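Local coordinates for protein COG0778: Nitroreductase (Streptococcus pneumoniae, PDB 2B67) that probably catalyses the NAD(P)H-dependent, flavin-mediated reduction of nitroaromatic or quinone-like substrates, as a dimeric FMN-binding member of the nitroreductase family, at residues Q109-M112 and K113-A117; L195-D198 and E199-K203. All blocks are in the same frame, centred on the assembly; numbering follows the deposited sequence.

Contact 1: Q109-M112 and K113-A117; sequences QYFM and KNLPA
A pi-type turn widens helix 105-120 where Q109 and Y110 meet N114 and L115, just ahead of the proline at 116. Q109 O accepts two N-H...O hydrogen bonds, from K113 N (2.8 Å) in a helical step and from N114 N (3.1 Å) in a wider one. The next carbonyl closes a five-residue step: L115 N reaches Y110 O at 2.7 Å, nearly straight at 172° and in the carbonyl plane. P116 has no N-H to give, and its CD instead lies 3.2 Å from F111 O, where the helix kinks.

Side chains follow the widened turn. With CG anti to its backbone N (chi1 171°), Y110 swings its ring outward on the side where L115 follows, and L115 CB sits over one ring face in a CH-pi contact, 4.3 Å from the Y110 centroid. L115 CG adds an apolar touch to Y110 CZ at 3.7 Å. The L115 and F111 side chains lie side by side, pointing the same way, with L115 CD1 3.9 Å from F111 CD2, so L115 bridges both aromatic rings. On the outer side, Q109 CG passes 3.5 Å from N114 OD1.

F111 also meets the ring of F103 and, like M112, packs on A95 of helix 87-98; L115 and P116 rest on A91 and A88 of that same helix, while Y110 and L115 both touch H43 of the FMN pocket.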
loop_
_atom_site.group_PDB
_atom_site.type_symbol
_atom_site.label_atom_id
_atom_site.label_comp_id
_atom_site.label_asym_id
_atom_site.label_seq_id
_atom_site.Cartn_x
_atom_site.Cartn_y
_atom_site.Cartn_z
ATOM N N GLN A 109 21.332 9.958 14.959
ATOM C CA GLN A 109 21.401 9.023 16.105
ATOM C C GLN A 109 20.165 8.138 16.134
ATOM O O GLN A 109 20.219 6.950 16.470
ATOM C CB GLN A 109 21.483 9.822 17.418
ATOM C CG GLN A 109 21.200 9.013 18.692
ATOM C CD GLN A 109 22.441 8.729 19.559
ATOM O OE1 GLN A 109 23.504 8.302 19.063
ATOM N NE2 GLN A 109 22.299 8.968 20.876
ATOM N N TYR A 110 19.045 8.744 15.779
ATOM C CA TYR A 110 17.796 8.041 15.751
ATOM C C TYR A 110 17.845 6.909 14.724
ATOM O O TYR A 110 17.567 5.772 15.066
ATOM C CB TYR A 110 16.671 9.009 15.475
ATOM C CG TYR A 110 15.354 8.347 15.203
ATOM C CD1 TYR A 110 14.800 8.389 13.928
ATOM C CD2 TYR A 110 14.640 7.700 16.226
ATOM C CE1 TYR A 110 13.573 7.811 13.653
ATOM C CE2 TYR A 110 13.405 7.106 15.960
ATOM C CZ TYR A 110 12.879 7.171 14.667
ATOM O OH TYR A 110 11.654 6.615 14.365
ATOM N N PHE A 111 18.234 7.213 13.487
ATOM C CA PHE A 111 18.357 6.169 12.465
ATOM C C PHE A 111 19.530 5.199 12.715
ATOM O O PHE A 111 19.425 4.005 12.417
ATOM C CB PHE A 111 18.467 6.789 11.071
ATOM C CG PHE A 111 17.167 7.354 10.541
ATOM C CD1 PHE A 111 17.027 8.723 10.322
ATOM C CD2 PHE A 111 16.108 6.517 10.211
ATOM C CE1 PHE A 111 15.821 9.263 9.805
ATOM C CE2 PHE A 111 14.896 7.035 9.691
ATOM C CZ PHE A 111 14.744 8.412 9.495
HETATM N N MSE A 112 20.640 5.713 13.248
HETATM C CA MSE A 112 21.813 4.880 13.538
HETATM C C MSE A 112 21.631 3.929 14.740
HETATM O O MSE A 112 22.086 2.792 14.685
HETATM C CB MSE A 112 23.061 5.742 13.768
HETATM C CG MSE A 112 23.683 6.320 12.501
HETATM SE SE MSE A 112 24.117 4.980 11.118
HETATM C CE MSE A 112 25.518 4.064 11.959
ATOM N N LYS A 113 20.958 4.389 15.793
ATOM C CA LYS A 113 20.855 3.646 17.053
ATOM C C LYS A 113 19.442 3.457 17.642
ATOM O O LYS A 113 19.057 2.344 18.037
ATOM C CB LYS A 113 21.822 4.256 18.102
ATOM C CG LYS A 113 23.217 3.600 18.035
ATOM C CD LYS A 113 24.336 4.581 18.224
ATOM C CE LYS A 113 25.684 3.913 17.967
ATOM N NZ LYS A 113 26.787 4.954 17.923
ATOM N N ASN A 114 18.663 4.521 17.728
ATOM C CA ASN A 114 17.356 4.376 18.353
ATOM C C ASN A 114 16.424 3.470 17.561
ATOM O O ASN A 114 15.917 2.458 18.084
ATOM C CB ASN A 114 16.707 5.741 18.605
ATOM C CG ASN A 114 17.382 6.479 19.735
ATOM O OD1 ASN A 114 18.514 6.939 19.593
ATOM N ND2 ASN A 114 16.709 6.552 20.883
ATOM N N LEU A 115 16.229 3.823 16.298
ATOM C CA LEU A 115 15.303 3.097 15.475
ATOM C C LEU A 115 15.659 1.600 15.442
ATOM O O LEU A 115 14.792 0.788 15.772
ATOM C CB LEU A 115 15.192 3.699 14.078
ATOM C CG LEU A 115 13.798 3.745 13.457
ATOM C CD1 LEU A 115 13.858 3.898 11.915
ATOM C CD2 LEU A 115 12.939 2.574 13.880
ATOM N N PRO A 116 16.909 1.231 15.081
ATOM C CA PRO A 116 17.283 -0.186 15.085
ATOM C C PRO A 116 16.987 -0.901 16.398
ATOM O O PRO A 116 16.643 -2.096 16.370
ATOM C CB PRO A 116 18.794 -0.158 14.822
ATOM C CG PRO A 116 18.975 1.067 14.004
ATOM C CD PRO A 116 18.030 2.071 14.613
ATOM N N ALA A 117 17.100 -0.177 17.522
ATOM C CA ALA A 117 16.853 -0.766 18.841
ATOM C C ALA A 117 15.371 -1.102 18.970
ATOM O O ALA A 117 15.014 -2.168 19.489
ATOM C CB ALA A 117 17.330 0.173 19.991
#

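Contact 2: L195-D198 and E199-K203; sequences LPVD and EIIEK
Both oxygens of the D198 carboxylate have partners: OD1 forms a salt bridge with R30 NH1 of the second subunit, and OD2 accepts a hydrogen bond of 2.6 Å from a water. That water in turn accepts from K203 NZ at 3.2 Å, linking the aspartate to a lysine whose NZ stays 5.3 Å from D198 OD2, too far for a direct ion pair. The lysine chain runs extended through chi3 and bends only at its end (chi4 78°), which turns the ammonium group toward the water.

D198 itself lies within a compact backbone turn from P196 to I200. E199 N donates to P196 O at 2.9 Å with a bent angle of 136°, and I200 N donates to V197 O, also at 2.9 Å but straighter. Both donors stand well above the plane of the carbonyl they use, in keeping with tight three-residue steps. After I200 the chain opens into strand 201-203.

Two apolar pairs pack around the turn. V197 and I201 lie side by side and point the same way, V197 CG2 meeting I201 CD1 at 3.6 Å. L195 crosses I200 at a slant, its CD1 3.7 Å from I200 CG2.

Most of this surface faces the second subunit. L195 N bonds to Q46 OE1 there, I200 packs on T37 of that chain, and residues 201-203 form a parallel ladder with one of its strands. The chemistry is that of a dimer contact: a negative charge held by an arginine of the partner chain and, through water, by a lysine of its own would probably remain ionised, joining the turn electrostatically to the neighbouring subunit.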
loop_
_atom_site.group_PDB
_atom_site.type_symbol
_atom_site.label_atom_id
_atom_site.label_comp_id
_atom_site.label_asym_id
_atom_site.label_seq_id
_atom_site.Cartn_x
_atom_site.Cartn_y
_atom_site.Cartn_z
ATOM N N LEU A 195 -17.262 -3.015 -3.767
ATOM C CA LEU A 195 -18.379 -2.911 -2.825
ATOM C C LEU A 195 -18.896 -1.478 -2.696
ATOM O O LEU A 195 -18.113 -0.533 -2.781
ATOM C CB LEU A 195 -17.944 -3.406 -1.447
ATOM C CG LEU A 195 -17.637 -4.893 -1.337
ATOM C CD1 LEU A 195 -16.771 -5.103 -0.075
ATOM C CD2 LEU A 195 -18.924 -5.752 -1.287
ATOM N N PRO A 196 -20.212 -1.307 -2.477
ATOM C CA PRO A 196 -20.705 0.073 -2.253
ATOM C C PRO A 196 -20.027 0.692 -1.032
ATOM O O PRO A 196 -19.819 0.010 -0.041
ATOM C CB PRO A 196 -22.227 -0.090 -2.037
ATOM C CG PRO A 196 -22.514 -1.566 -2.001
ATOM C CD PRO A 196 -21.271 -2.336 -2.414
ATOM N N VAL A 197 -19.644 1.961 -1.121
ATOM C CA VAL A 197 -18.837 2.597 -0.062
ATOM C C VAL A 197 -19.460 2.498 1.349
ATOM O O VAL A 197 -18.774 2.146 2.321
ATOM C CB VAL A 197 -18.372 4.046 -0.461
ATOM C CG1 VAL A 197 -19.535 5.028 -0.563
ATOM C CG2 VAL A 197 -17.327 4.560 0.476
ATOM N N ASP A 198 -20.767 2.736 1.454
ATOM C CA ASP A 198 -21.459 2.615 2.744
ATOM C C ASP A 198 -21.383 1.200 3.330
ATOM O O ASP A 198 -21.524 1.026 4.530
ATOM C CB ASP A 198 -22.912 3.112 2.642
ATOM C CG ASP A 198 -23.001 4.562 2.149
ATOM O OD1 ASP A 198 -23.773 4.796 1.188
ATOM O OD2 ASP A 198 -22.281 5.457 2.684
ATOM N N GLU A 199 -21.138 0.199 2.486
ATOM C CA GLU A 199 -20.911 -1.177 2.959
ATOM C C GLU A 199 -19.616 -1.362 3.760
ATOM O O GLU A 199 -19.506 -2.309 4.544
ATOM C CB GLU A 199 -20.887 -2.156 1.778
ATOM C CG GLU A 199 -20.956 -3.619 2.173
ATOM C CD GLU A 199 -22.277 -3.968 2.886
ATOM O OE1 GLU A 199 -22.262 -4.130 4.132
ATOM O OE2 GLU A 199 -23.325 -4.063 2.201
ATOM N N ILE A 200 -18.630 -0.491 3.532
ATOM C CA ILE A 200 -17.294 -0.695 4.116
ATOM C C ILE A 200 -16.892 0.443 5.059
ATOM O O ILE A 200 -15.774 0.470 5.543
ATOM C CB ILE A 200 -16.198 -0.898 3.016
ATOM C CG1 ILE A 200 -16.119 0.333 2.112
ATOM C CG2 ILE A 200 -16.457 -2.176 2.199
ATOM C CD1 ILE A 200 -15.061 0.267 1.094
ATOM N N ILE A 201 -17.811 1.372 5.306
ATOM C CA ILE A 201 -17.604 2.453 6.267
ATOM C C ILE A 201 -18.381 2.208 7.577
ATOM O O ILE A 201 -19.556 1.787 7.579
ATOM C CB ILE A 201 -18.005 3.829 5.681
ATOM C CG1 ILE A 201 -17.035 4.259 4.588
ATOM C CG2 ILE A 201 -18.073 4.902 6.787
ATOM C CD1 ILE A 201 -17.376 5.602 3.908
ATOM N N GLU A 202 -17.711 2.466 8.695
ATOM C CA GLU A 202 -18.330 2.382 10.004
ATOM C C GLU A 202 -18.092 3.716 10.667
ATOM O O GLU A 202 -17.002 4.273 10.549
ATOM C CB GLU A 202 -17.636 1.312 10.823
ATOM C CG GLU A 202 -18.501 0.603 11.799
ATOM C CD GLU A 202 -19.212 -0.591 11.197
ATOM O OE1 GLU A 202 -19.568 -0.530 10.006
ATOM O OE2 GLU A 202 -19.415 -1.593 11.928
ATOM N N LYS A 203 -19.101 4.214 11.377
ATOM C CA LYS A 203 -19.013 5.499 12.054
ATOM C C LYS A 203 -18.915 5.306 13.556
ATOM O O LYS A 203 -19.711 4.578 14.158
ATOM C CB LYS A 203 -20.203 6.382 11.690
ATOM C CG LYS A 203 -20.337 6.679 10.195
ATOM C CD LYS A 203 -21.304 7.854 9.954
ATOM C CE LYS A 203 -21.291 8.326 8.495
ATOM N NZ LYS A 203 -22.093 7.421 7.600
HETATM O O HOH W 1 -21.139 5.801 5.009
#

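Contacts 1 and 2 come in series along the chain, the first in helix 105-120 and the second near the C-terminus, after strand 174-183. Their centres lie 40 Å apart and their nearest atoms about 29 Å, without touching. They share no helix or strand: helix 124-148 and the last strands of the antiparallel sheet intervene in sequence. Contact 1 stays within its own subunit, against helix 87-98 and near a bound FMN, whereas contact 2 reaches across the interface and extends a sheet of the second subunit. Contact 1 thus belongs to the helical region beside the flavin, and contact 2 to the C-terminal segment that joins the two subunits.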